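Local atomic coordinates of SIR4-interacting protein SIF2 (Saccharomyces cerevisiae, PDB entry 1R5M), a protein that serves in the Set3 corepressor complex, antagonizes telomeric silencing and interacts with SIR4. Residues A[119-123]-A[134-138]; A[297-303]-A[314-318]. All blocks are in the same frame, centred on the assembly; numbering follows the deposited sequence.

Contact 1 of 2, residues A[119-123]-A[134-138]; sequences DGNSI and LWNKT
Ile123 and Trp135 form the hydrogen-bonded pair where strands 122-127 and 132-136 run antiparallel in the beta hairpin of the second WD repeat, inside a four-stranded propeller blade. Three backbone bonds join the segments. Trp135 N reaches Ile123 O at 2.8 Å, nearly in line with the carbonyl, and Ile123 N returns a bond to Trp135 O. The third, from Lys137 N to Asn121 O, is more bent (137° at the hydrogen), and its donor stands above the carbonyl plane where the strands give way to turns. Between these bonds, Ser122 pairs with Asn136, and Ser122 CA lies 3.2 Å from Trp135 O in a CA-H...O contact.

Among the side chains, Ile123 CG2 rests against Trp135 CB at 4.0 Å, while Ile123 O lies at the edge of the indole, near its plane. The indole NE1 bonds to Thr125 OG1 farther along strand 122-127, which probably helps to set the rotation of the ring. Where the strands end, Lys137 runs alongside Asn121, bringing CE to 3.1 Å from Asn121 OD1.

Two Asx turns shape the ends. Asp119 OD2 takes the bond from Asn121 N from above its carboxylate plane. A chi1 of 173° swings the Asn136 amide away from its own backbone N, and from there OD1 accepts from both Thr138 N and, at 2.8 Å, Thr138 OG1.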
loop_
_atom_site.group_PDB
_atom_site.type_symbol
_atom_site.label_atom_id
_atom_site.label_comp_id
_atom_site.label_asym_id
_atom_site.label_seq_id
_atom_site.Cartn_x
_atom_site.Cartn_y
_atom_site.Cartn_z
ATOM N N ASP A 119 6.670 -7.760 -12.210
ATOM C CA ASP A 119 7.939 -7.971 -12.901
ATOM C C ASP A 119 8.800 -6.708 -12.906
ATOM O O ASP A 119 9.968 -6.744 -13.302
ATOM C CB ASP A 119 7.652 -8.362 -14.335
ATOM C CG ASP A 119 6.720 -7.377 -14.996
ATOM O OD1 ASP A 119 5.493 -7.479 -14.782
ATOM O OD2 ASP A 119 7.213 -6.483 -15.700
ATOM N N GLY A 120 8.207 -5.587 -12.499
ATOM C CA GLY A 120 8.933 -4.331 -12.449
ATOM C C GLY A 120 9.187 -3.641 -13.777
ATOM O O GLY A 120 9.886 -2.634 -13.819
ATOM N N ASN A 121 8.621 -4.157 -14.864
ATOM C CA ASN A 121 8.845 -3.542 -16.170
ATOM C C ASN A 121 7.812 -2.500 -16.570
ATOM O O ASN A 121 8.060 -1.696 -17.470
ATOM C CB ASN A 121 8.926 -4.617 -17.258
ATOM C CG ASN A 121 10.188 -5.444 -17.156
ATOM O OD1 ASN A 121 11.293 -4.903 -17.182
ATOM N ND2 ASN A 121 10.035 -6.759 -17.037
ATOM N N SER A 122 6.666 -2.500 -15.896
ATOM C CA SER A 122 5.607 -1.547 -16.208
ATOM C C SER A 122 5.075 -0.898 -14.943
ATOM O O SER A 122 5.221 -1.438 -13.846
ATOM C CB SER A 122 4.454 -2.255 -16.917
ATOM O OG SER A 122 4.917 -2.933 -18.075
ATOM N N ILE A 123 4.449 0.261 -15.098
ATOM C CA ILE A 123 3.880 0.960 -13.955
ATOM C C ILE A 123 2.631 1.728 -14.367
ATOM O O ILE A 123 2.556 2.262 -15.474
ATOM C CB ILE A 123 4.923 1.931 -13.313
ATOM C CG1 ILE A 123 4.312 2.613 -12.083
ATOM C CG2 ILE A 123 5.392 2.967 -14.330
ATOM C CD1 ILE A 123 5.317 3.406 -11.254
ATOM N N LEU A 134 -0.398 3.872 -18.411
ATOM C CA LEU A 134 0.505 2.735 -18.287
ATOM C C LEU A 134 1.826 3.093 -18.945
ATOM O O LEU A 134 1.848 3.564 -20.084
ATOM C CB LEU A 134 -0.108 1.518 -18.985
ATOM C CG LEU A 134 0.741 0.251 -19.039
ATOM C CD1 LEU A 134 0.911 -0.317 -17.633
ATOM C CD2 LEU A 134 0.073 -0.764 -19.944
ATOM N N TRP A 135 2.922 2.855 -18.232
ATOM C CA TRP A 135 4.252 3.194 -18.731
ATOM C C TRP A 135 5.257 2.060 -18.574
ATOM O O TRP A 135 5.093 1.183 -17.729
ATOM C CB TRP A 135 4.814 4.401 -17.969
ATOM C CG TRP A 135 3.822 5.480 -17.632
ATOM C CD1 TRP A 135 2.891 5.462 -16.627
ATOM C CD2 TRP A 135 3.685 6.746 -18.283
ATOM N NE1 TRP A 135 2.187 6.644 -16.614
ATOM C CE2 TRP A 135 2.653 7.450 -17.620
ATOM C CE3 TRP A 135 4.336 7.358 -19.363
ATOM C CZ2 TRP A 135 2.257 8.735 -18.002
ATOM C CZ3 TRP A 135 3.941 8.636 -19.745
ATOM C CH2 TRP A 135 2.911 9.310 -19.064
ATOM N N ASN A 136 6.310 2.094 -19.388
ATOM C CA ASN A 136 7.375 1.108 -19.276
ATOM C C ASN A 136 8.346 1.683 -18.240
ATOM O O ASN A 136 8.341 2.887 -17.988
ATOM C CB ASN A 136 8.086 0.913 -20.618
ATOM C CG ASN A 136 9.315 0.025 -20.501
ATOM O OD1 ASN A 136 10.454 0.510 -20.465
ATOM N ND2 ASN A 136 9.092 -1.280 -20.424
ATOM N N LYS A 137 9.174 0.831 -17.642
ATOM C CA LYS A 137 10.118 1.282 -16.619
ATOM C C LYS A 137 11.120 2.334 -17.085
ATOM O O LYS A 137 11.757 2.993 -16.257
ATOM C CB LYS A 137 10.870 0.087 -16.026
ATOM C CG LYS A 137 11.742 -0.669 -17.018
ATOM C CD LYS A 137 12.537 -1.761 -16.318
ATOM C CE LYS A 137 13.327 -2.594 -17.317
ATOM N NZ LYS A 137 14.293 -1.764 -18.088
ATOM N N THR A 138 11.269 2.493 -18.399
ATOM C CA THR A 138 12.185 3.495 -18.937
ATOM C C THR A 138 11.444 4.808 -19.203
ATOM O O THR A 138 12.056 5.808 -19.578
ATOM C CB THR A 138 12.858 3.020 -20.251
ATOM O OG1 THR A 138 11.863 2.833 -21.266
ATOM C CG2 THR A 138 13.600 1.715 -20.024
#

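Contact 2 of 2, residues A[297-303]-A[314-318]; sequences WVGDDKV and LWSLK
Val303 and Trp315 exchange two backbone hydrogen bonds as an antiparallel pair, and Leu317 N adds a third to Asp301 O, 2.9 Å long and almost straight at 168° at the hydrogen. This is the hairpin of strands 302-307 and 311-316 in the sixth WD repeat, one blade of the beta-propeller. In the first pair, Trp315 N meets Val303 O with 175° at the hydrogen, whereas the return bond, Val303 N to Trp315 O, is longer at 3.2 Å.

Val303 CG2 packs on Trp315 CB at 3.8 Å, and the indole brings its CD1 edge to Val303 O. Ser305 OG holds the indole NE1, and Phe285 meets the ring from outside the hairpin. The other methyl, Val303 CG1, sits over one face of the Trp297 ring, displaced toward its rim. Trp297 NE1 bonds to Glu254 O, tying this indole to strand 250-256 of the fifth repeat, the neighbouring blade.

Leu317 crosses Trp297 at about a right angle: CD2 comes to the ring edge at CZ3, 3.8 Å away, while CD1 lies by the Asp301 carbonyl and also reaches Val303 CG1. Its chi1 of -86° sets CG beside the backbone N, from where the two methyls reach these neighbours. A serine in place of Leu317 would probably strip away the methyl that meets the Trp297 edge and open a gap beside Val303 CG1. Elsewhere, Leu314 CD1 meets Val298 CG2 at 4.0 Å.

At the polar end, Lys318 lays its aliphatic CD against the Asp301 carboxylate carbon. Ser316 OG bonds to Gln319 N just beyond the segment. One water donates to Asp301 O at 2.7 Å and also hydrogen-bonds Ser316 OG at 2.7 Å.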
loop_
_atom_site.group_PDB
_atom_site.type_symbol
_atom_site.label_atom_id
_atom_site.label_comp_id
_atom_site.label_asym_id
_atom_site.label_seq_id
_atom_site.Cartn_x
_atom_site.Cartn_y
_atom_site.Cartn_z
ATOM N N TRP A 297 1.164 -9.202 5.773
ATOM C CA TRP A 297 1.505 -10.548 6.170
ATOM C C TRP A 297 2.955 -10.494 6.624
ATOM O O TRP A 297 3.757 -9.728 6.084
ATOM C CB TRP A 297 1.408 -11.515 4.985
ATOM C CG TRP A 297 0.031 -11.958 4.699
ATOM C CD1 TRP A 297 -0.819 -11.454 3.758
ATOM C CD2 TRP A 297 -0.689 -12.973 5.394
ATOM N NE1 TRP A 297 -2.032 -12.096 3.828
ATOM C CE2 TRP A 297 -1.980 -13.033 4.826
ATOM C CE3 TRP A 297 -0.371 -13.840 6.448
ATOM C CZ2 TRP A 297 -2.956 -13.927 5.278
ATOM C CZ3 TRP A 297 -1.340 -14.731 6.899
ATOM C CH2 TRP A 297 -2.620 -14.766 6.311
ATOM N N VAL A 298 3.276 -11.289 7.635
ATOM C CA VAL A 298 4.641 -11.394 8.133
ATOM C C VAL A 298 4.873 -12.891 8.006
ATOM O O VAL A 298 4.550 -13.670 8.904
ATOM C CB VAL A 298 4.756 -10.955 9.603
ATOM C CG1 VAL A 298 6.184 -11.152 10.089
ATOM C CG2 VAL A 298 4.351 -9.488 9.740
ATOM N N GLY A 299 5.417 -13.297 6.866
ATOM C CA GLY A 299 5.612 -14.714 6.641
ATOM C C GLY A 299 4.242 -15.312 6.373
ATOM O O GLY A 299 3.343 -14.630 5.868
ATOM N N ASP A 300 4.062 -16.575 6.740
ATOM C CA ASP A 300 2.799 -17.263 6.508
ATOM C C ASP A 300 1.976 -17.520 7.765
ATOM O O ASP A 300 0.819 -17.923 7.667
ATOM C CB ASP A 300 3.069 -18.607 5.827
ATOM C CG ASP A 300 3.753 -18.459 4.486
ATOM O OD1 ASP A 300 4.426 -19.423 4.058
ATOM O OD2 ASP A 300 3.615 -17.389 3.853
ATOM N N ASP A 301 2.559 -17.289 8.937
ATOM C CA ASP A 301 1.859 -17.566 10.189
ATOM C C ASP A 301 1.548 -16.349 11.046
ATOM O O ASP A 301 1.016 -16.491 12.146
ATOM C CB ASP A 301 2.671 -18.547 11.041
ATOM C CG ASP A 301 3.214 -19.711 10.240
ATOM O OD1 ASP A 301 2.425 -20.379 9.542
ATOM O OD2 ASP A 301 4.438 -19.959 10.320
ATOM N N LYS A 302 1.876 -15.158 10.558
ATOM C CA LYS A 302 1.626 -13.945 11.325
ATOM C C LYS A 302 1.195 -12.793 10.429
ATOM O O LYS A 302 1.443 -12.806 9.226
ATOM C CB LYS A 302 2.898 -13.513 12.068
ATOM C CG LYS A 302 3.527 -14.572 12.963
ATOM C CD LYS A 302 4.803 -14.041 13.610
ATOM C CE LYS A 302 5.537 -15.131 14.374
ATOM N NZ LYS A 302 6.033 -16.211 13.469
ATOM N N VAL A 303 0.533 -11.809 11.030
ATOM C CA VAL A 303 0.126 -10.601 10.325
ATOM C C VAL A 303 0.422 -9.450 11.274
ATOM O O VAL A 303 0.469 -9.633 12.492
ATOM C CB VAL A 303 -1.378 -10.589 9.937
ATOM C CG1 VAL A 303 -1.641 -11.642 8.871
ATOM C CG2 VAL A 303 -2.253 -10.827 11.152
ATOM N N LEU A 314 1.404 -7.259 16.323
ATOM C CA LEU A 314 1.816 -8.459 15.596
ATOM C C LEU A 314 0.945 -9.595 16.119
ATOM O O LEU A 314 0.895 -9.846 17.329
ATOM C CB LEU A 314 3.296 -8.756 15.855
ATOM C CG LEU A 314 3.873 -10.000 15.174
ATOM C CD1 LEU A 314 3.898 -9.804 13.663
ATOM C CD2 LEU A 314 5.279 -10.251 15.697
ATOM N N TRP A 315 0.268 -10.280 15.203
ATOM C CA TRP A 315 -0.652 -11.353 15.562
ATOM C C TRP A 315 -0.197 -12.725 15.083
ATOM O O TRP A 315 0.385 -12.852 14.010
ATOM C CB TRP A 315 -2.035 -11.059 14.968
ATOM C CG TRP A 315 -2.500 -9.625 15.112
ATOM C CD1 TRP A 315 -2.197 -8.572 14.291
ATOM C CD2 TRP A 315 -3.382 -9.110 16.113
ATOM N NE1 TRP A 315 -2.848 -7.432 14.718
ATOM C CE2 TRP A 315 -3.580 -7.739 15.835
ATOM C CE3 TRP A 315 -4.027 -9.677 17.221
ATOM C CZ2 TRP A 315 -4.401 -6.927 16.624
ATOM C CZ3 TRP A 315 -4.840 -8.869 18.004
ATOM C CH2 TRP A 315 -5.020 -7.510 17.702
ATOM N N SER A 316 -0.485 -13.748 15.884
ATOM C CA SER A 316 -0.126 -15.125 15.556
ATOM C C SER A 316 -1.344 -15.927 15.108
ATOM O O SER A 316 -2.334 -16.022 15.832
ATOM C CB SER A 316 0.497 -15.811 16.775
ATOM O OG SER A 316 0.586 -17.218 16.587
ATOM N N LEU A 317 -1.282 -16.501 13.910
ATOM C CA LEU A 317 -2.389 -17.320 13.428
ATOM C C LEU A 317 -2.351 -18.689 14.108
ATOM O O LEU A 317 -3.391 -19.260 14.426
ATOM C CB LEU A 317 -2.320 -17.499 11.906
ATOM C CG LEU A 317 -2.970 -16.395 11.065
ATOM C CD1 LEU A 317 -2.209 -15.084 11.231
ATOM C CD2 LEU A 317 -2.987 -16.821 9.606
ATOM N N LYS A 318 -1.146 -19.203 14.346
ATOM C CA LYS A 318 -0.990 -20.510 14.975
ATOM C C LYS A 318 -1.509 -20.551 16.404
ATOM O O LYS A 318 -2.043 -21.568 16.841
ATOM C CB LYS A 318 0.481 -20.939 14.942
ATOM C CG LYS A 318 0.980 -21.235 13.534
ATOM C CD LYS A 318 2.489 -21.384 13.468
ATOM C CE LYS A 318 2.982 -22.640 14.153
ATOM N NZ LYS A 318 4.460 -22.776 13.971
HETATM O O HOH W 1 1.934 -17.882 14.298
#

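In the fold
From the N terminus, the chain passes through the first WD repeat before contact 1 closes the ten-residue span 124-133 within the second. Strands of the third, fourth and fifth repeats follow, and contact 2 then closes the equally long span 304-313 in the sixth. The two loops lie in series, neither nesting nor crossing. Each ties the middle pair of strands of its blade, and together they sample, at separate blades, the hairpin that the propeller repeats around its ring. The centres of contact 1 and contact 2 are 31 Å apart. Their nearest atoms are about 18 Å apart, so they do not touch.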